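Local coordinates for uncharacterized conserved protein YndB, AHSA1/START domain (Micromonospora chersina, PDB 6V04) that is of unknown function but, as a START/Bet v1-like protein encoded in the dynemicin biosynthetic locus, probably takes part in making dynemicin, at residues A30-F41 with L133-R144; V56-F64 with R256-A264. One frame throughout, in Å; residues are numbered along the deposited sequence.

Interaction 1: A30-F41 with L133-R144; sequences AVTDPRRVAQWF and LARYLETGKPSR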
loop_
_atom_site.group_PDB
_atom_site.type_symbol
_atom_site.label_atom_id
_atom_site.label_comp_id
_atom_site.label_asym_id
_atom_site.label_seq_id
_atom_site.Cartn_x
_atom_site.Cartn_y
_atom_site.Cartn_z
ATOM N N ALA A 30 22.157 -2.297 -7.277
ATOM C CA ALA A 30 21.392 -2.013 -6.067
ATOM C C ALA A 30 19.892 -2.044 -6.313
ATOM O O ALA A 30 19.124 -2.291 -5.375
ATOM C CB ALA A 30 21.806 -0.658 -5.489
ATOM N N VAL A 31 19.439 -1.781 -7.545
ATOM C CA VAL A 31 18.007 -1.801 -7.832
ATOM C C VAL A 31 17.546 -3.085 -8.512
ATOM O O VAL A 31 16.350 -3.204 -8.811
ATOM C CB VAL A 31 17.575 -0.577 -8.672
ATOM C CG1 VAL A 31 18.013 0.700 -8.001
ATOM C CG2 VAL A 31 18.106 -0.657 -10.105
ATOM N N THR A 32 18.438 -4.078 -8.730
ATOM C CA THR A 32 18.049 -5.349 -9.352
ATOM C C THR A 32 18.411 -6.591 -8.545
ATOM O O THR A 32 17.633 -7.547 -8.541
ATOM C CB THR A 32 18.671 -5.493 -10.752
ATOM O OG1 THR A 32 20.103 -5.359 -10.685
ATOM C CG2 THR A 32 18.073 -4.467 -11.707
ATOM N N ASP A 33 19.583 -6.630 -7.918
ATOM C CA ASP A 33 19.979 -7.805 -7.138
ATOM C C ASP A 33 19.039 -7.932 -5.945
ATOM O O ASP A 33 18.992 -7.018 -5.119
ATOM C CB ASP A 33 21.426 -7.663 -6.677
ATOM C CG ASP A 33 21.938 -8.888 -5.922
ATOM O OD1 ASP A 33 21.118 -9.658 -5.394
ATOM O OD2 ASP A 33 23.176 -9.070 -5.857
ATOM N N PRO A 34 18.264 -9.014 -5.821
ATOM C CA PRO A 34 17.294 -9.072 -4.715
ATOM C C PRO A 34 17.921 -8.925 -3.343
ATOM O O PRO A 34 17.272 -8.351 -2.460
ATOM C CB PRO A 34 16.639 -10.445 -4.896
ATOM C CG PRO A 34 16.751 -10.699 -6.371
ATOM C CD PRO A 34 18.104 -10.157 -6.738
ATOM N N ARG A 35 19.154 -9.402 -3.136
ATOM C CA ARG A 35 19.800 -9.221 -1.839
ATOM C C ARG A 35 20.020 -7.743 -1.542
ATOM O O ARG A 35 19.879 -7.304 -0.395
ATOM C CB ARG A 35 21.133 -9.975 -1.781
ATOM C CG ARG A 35 21.694 -10.055 -0.361
ATOM C CD ARG A 35 23.151 -10.502 -0.317
ATOM N NE ARG A 35 24.050 -9.538 -0.949
ATOM C CZ ARG A 35 24.443 -8.396 -0.392
ATOM N NH1 ARG A 35 24.013 -8.051 0.816
ATOM N NH2 ARG A 35 25.265 -7.589 -1.050
ATOM N N ARG A 36 20.382 -6.963 -2.564
ATOM C CA ARG A 36 20.564 -5.530 -2.377
ATOM C C ARG A 36 19.225 -4.809 -2.287
ATOM O O ARG A 36 19.052 -3.918 -1.450
ATOM C CB ARG A 36 21.404 -4.953 -3.523
ATOM C CG ARG A 36 22.830 -5.502 -3.569
ATOM C CD ARG A 36 23.714 -4.694 -4.511
ATOM N NE ARG A 36 25.061 -5.249 -4.629
ATOM C CZ ARG A 36 26.085 -4.930 -3.840
ATOM N NH1 ARG A 36 25.932 -4.046 -2.860
ATOM N NH2 ARG A 36 27.269 -5.499 -4.029
ATOM N N VAL A 37 18.268 -5.174 -3.147
ATOM C CA VAL A 37 16.953 -4.538 -3.114
ATOM C C VAL A 37 16.323 -4.670 -1.734
ATOM O O VAL A 37 15.625 -3.758 -1.266
ATOM C CB VAL A 37 16.048 -5.134 -4.217
ATOM C CG1 VAL A 37 14.611 -4.617 -4.116
ATOM C CG2 VAL A 37 16.618 -4.816 -5.593
ATOM N N ALA A 38 16.558 -5.799 -1.063
ATOM C CA ALA A 38 16.013 -6.017 0.272
ATOM C C ALA A 38 16.666 -5.140 1.329
ATOM O O ALA A 38 16.166 -5.085 2.456
ATOM C CB ALA A 38 16.159 -7.491 0.636
ATOM N N GLN A 39 17.767 -4.462 1.009
ATOM C CA GLN A 39 18.407 -3.598 1.992
ATOM C C GLN A 39 17.798 -2.207 2.048
ATOM O O GLN A 39 18.037 -1.488 3.020
ATOM C CB GLN A 39 19.907 -3.482 1.710
ATOM C CG GLN A 39 20.625 -4.818 1.614
ATOM C CD GLN A 39 20.443 -5.661 2.841
ATOM O OE1 GLN A 39 20.033 -6.822 2.760
ATOM N NE2 GLN A 39 20.748 -5.087 3.993
ATOM N N TRP A 40 17.031 -1.791 1.020
ATOM C CA TRP A 40 16.443 -0.455 1.012
ATOM C C TRP A 40 14.987 -0.410 0.579
ATOM O O TRP A 40 14.280 0.518 0.988
ATOM C CB TRP A 40 17.269 0.483 0.099
ATOM C CG TRP A 40 17.244 0.079 -1.347
ATOM C CD1 TRP A 40 18.051 -0.843 -1.951
ATOM C CD2 TRP A 40 16.352 0.559 -2.360
ATOM N NE1 TRP A 40 17.718 -0.960 -3.279
ATOM C CE2 TRP A 40 16.673 -0.118 -3.553
ATOM C CE3 TRP A 40 15.313 1.492 -2.376
ATOM C CZ2 TRP A 40 15.995 0.126 -4.757
ATOM C CZ3 TRP A 40 14.639 1.727 -3.583
ATOM C CH2 TRP A 40 14.973 1.028 -4.735
ATOM N N PHE A 41 14.504 -1.363 -0.225
ATOM C CA PHE A 41 13.174 -1.297 -0.821
ATOM C C PHE A 41 12.237 -2.334 -0.213
ATOM O O PHE A 41 11.278 -1.974 0.473
ATOM C CB PHE A 41 13.293 -1.479 -2.339
ATOM C CG PHE A 41 11.985 -1.339 -3.085
ATOM C CD1 PHE A 41 11.255 -0.174 -3.010
ATOM C CD2 PHE A 41 11.526 -2.364 -3.905
ATOM C CE1 PHE A 41 10.058 -0.038 -3.721
ATOM C CE2 PHE A 41 10.337 -2.234 -4.614
ATOM C CZ PHE A 41 9.603 -1.081 -4.505
ATOM N N LEU A 133 17.219 4.370 -1.031
ATOM C CA LEU A 133 18.254 3.933 -1.959
ATOM C C LEU A 133 19.530 4.734 -1.750
ATOM O O LEU A 133 20.627 4.171 -1.679
ATOM C CB LEU A 133 17.772 4.067 -3.408
ATOM C CG LEU A 133 18.835 3.749 -4.461
ATOM C CD1 LEU A 133 19.316 2.309 -4.359
ATOM C CD2 LEU A 133 18.249 4.012 -5.841
ATOM N N ALA A 134 19.406 6.061 -1.658
ATOM C CA ALA A 134 20.587 6.908 -1.518
ATOM C C ALA A 134 21.325 6.618 -0.217
ATOM O O ALA A 134 22.559 6.597 -0.193
ATOM C CB ALA A 134 20.186 8.381 -1.595
ATOM N N ARG A 135 20.584 6.397 0.869
ATOM C CA ARG A 135 21.205 6.072 2.154
ATOM C C ARG A 135 21.994 4.771 2.068
ATOM O O ARG A 135 23.122 4.677 2.565
ATOM C CB ARG A 135 20.128 5.963 3.228
ATOM C CG ARG A 135 19.607 7.279 3.761
ATOM C CD ARG A 135 18.551 7.024 4.831
ATOM N NE ARG A 135 19.071 6.235 5.952
ATOM C CZ ARG A 135 19.318 6.706 7.174
ATOM N NH1 ARG A 135 19.090 7.978 7.479
ATOM N NH2 ARG A 135 19.791 5.891 8.106
ATOM N N TYR A 136 21.395 3.747 1.459
ATOM C CA TYR A 136 22.047 2.449 1.328
ATOM C C TYR A 136 23.308 2.535 0.477
ATOM O O TYR A 136 24.334 1.929 0.815
ATOM C CB TYR A 136 21.052 1.442 0.746
ATOM C CG TYR A 136 21.701 0.166 0.274
ATOM C CD1 TYR A 136 22.278 -0.716 1.170
ATOM C CD2 TYR A 136 21.723 -0.159 -1.077
ATOM C CE1 TYR A 136 22.891 -1.885 0.732
ATOM C CE2 TYR A 136 22.327 -1.316 -1.526
ATOM C CZ TYR A 136 22.897 -2.181 -0.623
ATOM O OH TYR A 136 23.500 -3.334 -1.086
ATOM N N LEU A 137 23.259 3.288 -0.631
ATOM C CA LEU A 137 24.453 3.464 -1.454
ATOM C C LEU A 137 25.545 4.218 -0.708
ATOM O O LEU A 137 26.735 3.940 -0.899
ATOM C CB LEU A 137 24.089 4.199 -2.747
ATOM C CG LEU A 137 23.244 3.391 -3.731
ATOM C CD1 LEU A 137 22.717 4.283 -4.831
ATOM C CD2 LEU A 137 24.081 2.261 -4.315
ATOM N N GLU A 138 25.162 5.164 0.151
ATOM C CA GLU A 138 26.146 5.964 0.872
ATOM C C GLU A 138 26.858 5.149 1.945
ATOM O O GLU A 138 28.090 5.193 2.055
ATOM C CB GLU A 138 25.455 7.178 1.495
ATOM C CG GLU A 138 26.376 8.117 2.251
ATOM C CD GLU A 138 25.617 9.206 2.982
ATOM O OE1 GLU A 138 24.373 9.244 2.870
ATOM O OE2 GLU A 138 26.262 10.021 3.675
ATOM N N THR A 139 26.101 4.406 2.755
ATOM C CA THR A 139 26.647 3.788 3.957
ATOM C C THR A 139 26.845 2.285 3.853
ATOM O O THR A 139 27.625 1.731 4.637
ATOM C CB THR A 139 25.727 4.055 5.157
ATOM O OG1 THR A 139 24.536 3.273 5.029
ATOM C CG2 THR A 139 25.356 5.531 5.229
ATOM N N GLY A 140 26.161 1.616 2.929
ATOM C CA GLY A 140 26.175 0.175 2.859
ATOM C C GLY A 140 25.315 -0.506 3.899
ATOM O O GLY A 140 25.226 -1.741 3.896
ATOM N N LYS A 141 24.686 0.253 4.784
ATOM C CA LYS A 141 23.844 -0.292 5.840
ATOM C C LYS A 141 22.410 -0.376 5.351
ATOM O O LYS A 141 22.008 0.363 4.451
ATOM C CB LYS A 141 23.911 0.593 7.082
ATOM C CG LYS A 141 25.302 0.790 7.662
ATOM C CD LYS A 141 25.789 -0.465 8.347
ATOM C CE LYS A 141 27.160 -0.269 8.988
ATOM N NZ LYS A 141 27.136 0.722 10.106
ATOM N N PRO A 142 21.598 -1.264 5.916
ATOM C CA PRO A 142 20.193 -1.289 5.513
ATOM C C PRO A 142 19.489 0.006 5.879
ATOM O O PRO A 142 19.730 0.603 6.931
ATOM C CB PRO A 142 19.613 -2.488 6.266
ATOM C CG PRO A 142 20.569 -2.782 7.343
ATOM C CD PRO A 142 21.921 -2.352 6.849
ATOM N N SER A 143 18.618 0.443 4.982
ATOM C CA SER A 143 17.836 1.652 5.166
ATOM C C SER A 143 16.343 1.386 5.066
ATOM O O SER A 143 15.562 2.337 5.007
ATOM C CB SER A 143 18.257 2.684 4.121
ATOM O OG SER A 143 18.024 2.113 2.851
ATOM N N ARG A 144 15.927 0.117 5.054
ATOM C CA ARG A 144 14.516 -0.259 5.029
ATOM C C ARG A 144 13.759 0.329 6.210
ATOM O O ARG A 144 14.281 0.390 7.329
ATOM C CB ARG A 144 14.364 -1.780 5.130
ATOM C CG ARG A 144 14.908 -2.604 3.992
ATOM C CD ARG A 144 13.872 -2.829 2.901
ATOM N NE ARG A 144 12.653 -3.504 3.365
ATOM C CZ ARG A 144 12.494 -4.823 3.438
ATOM N NH1 ARG A 144 13.475 -5.645 3.087
ATOM N NH2 ARG A 144 11.339 -5.319 3.864
HETATM O O HOH W 1 24.441 -5.077 0.599
#
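Tyr136 enters as a knob among Ala30, Arg36, Gln39 and Trp40, locking the end of the long helix 116-139 to the short helices 24-32 and 34-40. The two short helices between the first and second strands and the long helix after the seventh belong to the helix-grip architecture of START/Bet v1-like proteins. Tyr136 carries its ring trans to the backbone N (chi1 167°), which directs it at the 30-41 segment. Gln39 CB covers one ring face, 3.9 Å from the centroid, while Ala30 CB meets the ring edge. Tyr136 OH lies 2.6 Å from water 1, and that water accepts a hydrogen bond from NH1 of the poorly ordered Arg35. In one of two modelled conformers, Arg36 NH1 adds a bent bond to Tyr136 OH of 3.1 Å, a link left doubtful by the second conformer.

Trp40 holds CG between its own N and carbonyl carbon (chi1 65°), turning the indole back toward Ala30. Leu133 CD1 sits over its five-membered ring, 3.8 Å from the centroid, and Phe41 CB presses on the opposite face. The indole's rotation is fixed by Trp40 NE1, which donates to Ala30 O at 2.9 Å in the ring plane. The Tyr136 ring runs nearly parallel to the indole but is slid aside, with little overlap.

Beyond the helix, the chain closes on the Gln39 carbonyl: Ser143 N donates to Gln39 O at 2.8 Å, and Arg144 N adds a weak bond. Ser143 OG packs on Trp40 CB while bonded to Arg132 O. Arg144, bent at chi2 and chi3, curls round residues 38-41, so that Arg144 NH1 reaches Ala38 O in the guanidinium plane, at 2.8 Å and a nearly straight 161°.

Interaction 2: V56-F64 with R256-A264; sequences VDFGDGDFF and RTLRHRFAA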
loop_
_atom_site.group_PDB
_atom_site.type_symbol
_atom_site.label_atom_id
_atom_site.label_comp_id
_atom_site.label_asym_id
_atom_site.label_seq_id
_atom_site.Cartn_x
_atom_site.Cartn_y
_atom_site.Cartn_z
ATOM N N VAL A 56 6.824 -8.013 -4.585
ATOM C CA VAL A 56 7.653 -7.359 -3.578
ATOM C C VAL A 56 6.836 -7.229 -2.304
ATOM O O VAL A 56 5.661 -6.854 -2.339
ATOM C CB VAL A 56 8.196 -5.995 -4.041
ATOM C CG1 VAL A 56 7.078 -4.983 -4.248
ATOM C CG2 VAL A 56 9.209 -5.485 -3.028
ATOM N N ASP A 57 7.453 -7.598 -1.188
ATOM C CA ASP A 57 6.800 -7.653 0.111
ATOM C C ASP A 57 7.588 -6.774 1.068
ATOM O O ASP A 57 8.819 -6.864 1.109
ATOM C CB ASP A 57 6.763 -9.102 0.598
ATOM C CG ASP A 57 5.860 -9.296 1.772
ATOM O OD1 ASP A 57 6.147 -8.707 2.831
ATOM O OD2 ASP A 57 4.860 -10.029 1.621
ATOM N N PHE A 58 6.895 -5.917 1.819
ATOM C CA PHE A 58 7.573 -4.975 2.699
ATOM C C PHE A 58 7.688 -5.476 4.131
ATOM O O PHE A 58 8.333 -4.813 4.946
ATOM C CB PHE A 58 6.881 -3.620 2.629
ATOM C CG PHE A 58 6.875 -3.062 1.242
ATOM C CD1 PHE A 58 8.052 -2.625 0.667
ATOM C CD2 PHE A 58 5.725 -3.071 0.489
ATOM C CE1 PHE A 58 8.071 -2.154 -0.626
ATOM C CE2 PHE A 58 5.732 -2.583 -0.813
ATOM C CZ PHE A 58 6.915 -2.144 -1.369
ATOM N N GLY A 59 7.127 -6.637 4.439
ATOM C CA GLY A 59 7.326 -7.262 5.725
ATOM C C GLY A 59 6.339 -6.848 6.785
ATOM O O GLY A 59 6.466 -7.305 7.947
ATOM N N ASP A 60 5.351 -6.035 6.423
ATOM C CA ASP A 60 4.388 -5.464 7.353
ATOM C C ASP A 60 2.949 -5.709 6.927
ATOM O O ASP A 60 2.037 -5.083 7.479
ATOM C CB ASP A 60 4.632 -3.953 7.529
ATOM C CG ASP A 60 4.466 -3.178 6.249
ATOM O OD1 ASP A 60 4.179 -3.810 5.220
ATOM O OD2 ASP A 60 4.632 -1.947 6.312
ATOM N N GLY A 61 2.714 -6.597 5.967
ATOM C CA GLY A 61 1.406 -6.805 5.389
ATOM C C GLY A 61 1.259 -6.214 4.006
ATOM O O GLY A 61 0.404 -6.677 3.244
ATOM N N ASP A 62 2.061 -5.218 3.664
ATOM C CA ASP A 62 1.973 -4.566 2.361
ATOM C C ASP A 62 2.820 -5.301 1.326
ATOM O O ASP A 62 3.888 -5.848 1.626
ATOM C CB ASP A 62 2.441 -3.112 2.446
ATOM C CG ASP A 62 1.442 -2.190 3.132
ATOM O OD1 ASP A 62 0.354 -2.629 3.558
ATOM O OD2 ASP A 62 1.791 -0.996 3.234
ATOM N N PHE A 63 2.344 -5.284 0.083
ATOM C CA PHE A 63 3.052 -5.926 -1.015
ATOM C C PHE A 63 2.471 -5.380 -2.314
ATOM O O PHE A 63 1.380 -4.808 -2.317
ATOM C CB PHE A 63 2.921 -7.444 -0.972
ATOM C CG PHE A 63 1.530 -7.955 -1.204
ATOM C CD1 PHE A 63 0.620 -8.026 -0.165
ATOM C CD2 PHE A 63 1.144 -8.413 -2.460
ATOM C CE1 PHE A 63 -0.654 -8.526 -0.372
ATOM C CE2 PHE A 63 -0.126 -8.913 -2.666
ATOM C CZ PHE A 63 -1.024 -8.970 -1.618
ATOM N N PHE A 64 3.208 -5.578 -3.413
ATOM C CA PHE A 64 2.707 -5.372 -4.771
ATOM C C PHE A 64 2.906 -6.655 -5.562
ATOM O O PHE A 64 3.969 -7.289 -5.478
ATOM C CB PHE A 64 3.442 -4.267 -5.552
ATOM C CG PHE A 64 3.230 -2.869 -5.057
ATOM C CD1 PHE A 64 4.062 -2.341 -4.094
ATOM C CD2 PHE A 64 2.265 -2.044 -5.633
ATOM C CE1 PHE A 64 3.911 -1.053 -3.655
ATOM C CE2 PHE A 64 2.115 -0.748 -5.203
ATOM C CZ PHE A 64 2.939 -0.242 -4.222
ATOM N N ARG A 256 3.435 -3.475 15.591
ATOM C CA ARG A 256 3.705 -4.014 14.267
ATOM C C ARG A 256 2.798 -5.191 13.940
ATOM O O ARG A 256 2.289 -5.302 12.815
ATOM C CB ARG A 256 5.160 -4.431 14.178
ATOM C CG ARG A 256 5.510 -5.108 12.892
ATOM C CD ARG A 256 6.966 -5.388 12.816
ATOM N NE ARG A 256 7.300 -6.016 11.543
ATOM C CZ ARG A 256 8.531 -6.107 11.065
ATOM N NH1 ARG A 256 9.544 -5.602 11.742
ATOM N NH2 ARG A 256 8.748 -6.709 9.896
ATOM N N THR A 257 2.620 -6.104 14.891
ATOM C CA THR A 257 1.790 -7.269 14.641
ATOM C C THR A 257 0.342 -6.867 14.386
ATOM O O THR A 257 -0.308 -7.391 13.472
ATOM C CB THR A 257 1.912 -8.232 15.828
ATOM O OG1 THR A 257 3.264 -8.688 15.925
ATOM C CG2 THR A 257 1.009 -9.429 15.653
ATOM N N LEU A 258 -0.183 -5.930 15.179
ATOM C CA LEU A 258 -1.528 -5.434 14.928
ATOM C C LEU A 258 -1.628 -4.818 13.540
ATOM O O LEU A 258 -2.572 -5.103 12.803
ATOM C CB LEU A 258 -1.923 -4.412 15.988
ATOM C CG LEU A 258 -2.283 -5.006 17.349
ATOM C CD1 LEU A 258 -2.174 -3.940 18.420
ATOM C CD2 LEU A 258 -3.679 -5.628 17.338
ATOM N N ARG A 259 -0.678 -3.953 13.177
ATOM C CA ARG A 259 -0.725 -3.304 11.867
ATOM C C ARG A 259 -0.731 -4.342 10.754
ATOM O O ARG A 259 -1.542 -4.266 9.821
ATOM C CB ARG A 259 0.459 -2.349 11.723
ATOM C CG ARG A 259 0.433 -1.510 10.456
ATOM C CD ARG A 259 1.078 -2.175 9.263
ATOM N NE ARG A 259 1.081 -1.197 8.170
ATOM C CZ ARG A 259 0.955 -1.473 6.883
ATOM N NH1 ARG A 259 0.845 -2.700 6.419
ATOM N NH2 ARG A 259 0.922 -0.457 6.016
ATOM N N HIS A 260 0.150 -5.336 10.852
ATOM C CA HIS A 260 0.233 -6.395 9.853
ATOM C C HIS A 260 -1.078 -7.177 9.759
ATOM O O HIS A 260 -1.598 -7.418 8.661
ATOM C CB HIS A 260 1.417 -7.295 10.211
ATOM C CG HIS A 260 1.866 -8.205 9.115
ATOM N ND1 HIS A 260 3.190 -8.536 8.933
ATOM C CD2 HIS A 260 1.175 -8.863 8.153
ATOM C CE1 HIS A 260 3.296 -9.371 7.915
ATOM N NE2 HIS A 260 2.089 -9.589 7.429
ATOM N N ARG A 261 -1.639 -7.570 10.901
ATOM C CA ARG A 261 -2.870 -8.355 10.882
ATOM C C ARG A 261 -4.035 -7.554 10.322
ATOM O O ARG A 261 -4.854 -8.085 9.559
ATOM C CB ARG A 261 -3.202 -8.840 12.286
ATOM C CG ARG A 261 -2.181 -9.811 12.870
ATOM C CD ARG A 261 -2.526 -10.157 14.310
ATOM N NE ARG A 261 -3.799 -10.874 14.384
ATOM C CZ ARG A 261 -4.745 -10.681 15.298
ATOM N NH1 ARG A 261 -4.594 -9.791 16.274
ATOM N NH2 ARG A 261 -5.847 -11.410 15.251
ATOM N N PHE A 262 -4.154 -6.288 10.719
ATOM C CA PHE A 262 -5.218 -5.461 10.165
ATOM C C PHE A 262 -4.999 -5.194 8.684
ATOM O O PHE A 262 -5.974 -5.121 7.928
ATOM C CB PHE A 262 -5.330 -4.157 10.950
ATOM C CG PHE A 262 -6.192 -4.259 12.183
ATOM C CD1 PHE A 262 -5.684 -4.772 13.365
ATOM C CD2 PHE A 262 -7.505 -3.827 12.170
ATOM C CE1 PHE A 262 -6.471 -4.847 14.503
ATOM C CE2 PHE A 262 -8.294 -3.893 13.308
ATOM C CZ PHE A 262 -7.781 -4.409 14.476
ATOM N N ALA A 263 -3.746 -5.075 8.228
ATOM C CA ALA A 263 -3.523 -4.886 6.791
ATOM C C ALA A 263 -4.032 -6.081 5.993
ATOM O O ALA A 263 -4.633 -5.919 4.919
ATOM C CB ALA A 263 -2.039 -4.647 6.512
ATOM N N ALA A 264 -3.786 -7.292 6.489
ATOM C CA ALA A 264 -4.284 -8.476 5.804
ATOM C C ALA A 264 -5.804 -8.504 5.823
ATOM O O ALA A 264 -6.440 -8.955 4.860
ATOM C CB ALA A 264 -3.713 -9.723 6.468
HETATM O O HOH W 2 5.201 -7.975 10.782
#
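A bend at chi2 (-87°) in Arg259, followed by an extended chi3, brings its guanidinium to the turn 58-62, where Asp60, with CG held between its N and carbonyl carbon (chi1 62°), lays its carboxylate over one face. The two planes are almost parallel, and Asp60 OD2 stands 3.7 Å above the guanidinium centre; no N-H of Arg259 points at this carboxylate, so the side-chain pairing is a long, purely charge-to-charge salt bridge. Asp62 takes the end instead: Arg259 NH1 reaches Asp62 OD1 at 2.9 Å, and Arg259 NH2 reaches Asp62 OD2 at 3.0 Å, the carboxylate being met from above its plane. Arg259 NH1 also donates to Asp60 O at 2.9 Å.

The turn closes a beta hairpin of the first seven-stranded sheet; helix 252-277 follows the second, so the contact joins the two START/Bet v1-like halves. The Asp60-Gly61 peptide lies over one face of the His260 ring, with Gly61 CA 3.7 Å from the ring centroid. One turn earlier in the helix, extended Arg256 gives NH2 to Gly59 O at 3.1 Å, and water 2 joins that carbonyl to Arg256 NE and His260 ND1.

Asp60 OD2 accepts from Arg148 N. With Arg148 also salt-bridged to Asp62 OD2, the positive charges probably keep the buried aspartates ionised, while the two-nitrogen grip on Asp62 and the bonds to Arg148 O and Glu150 O hold the guanidinium's orientation.

Their centres about 20 Å apart, interactions 1 and 2 meet where Phe41 and Arg144 reach the hairpin 56-64. Arg144 NH2 is 3.2 Å from Phe58 O, a probable but weak hydrogen bond. Phe41 CE2 packs 3.8 Å from Val56 CG2, and Phe41 O lies 3.3 Å from Phe58 CD1. From Arg144 the chain runs on through Arg148 and Glu150, partners of the Asp60, Asp62 and Arg259 network, so one connection serves both contacts. Gln149, a magnesium-binding residue with no ion bound to it here, has its side chain about 7 Å from that of Arg259. A bound sodium ion lies about 8 Å from the Arg256 side chain and about 10 Å from that of Arg144.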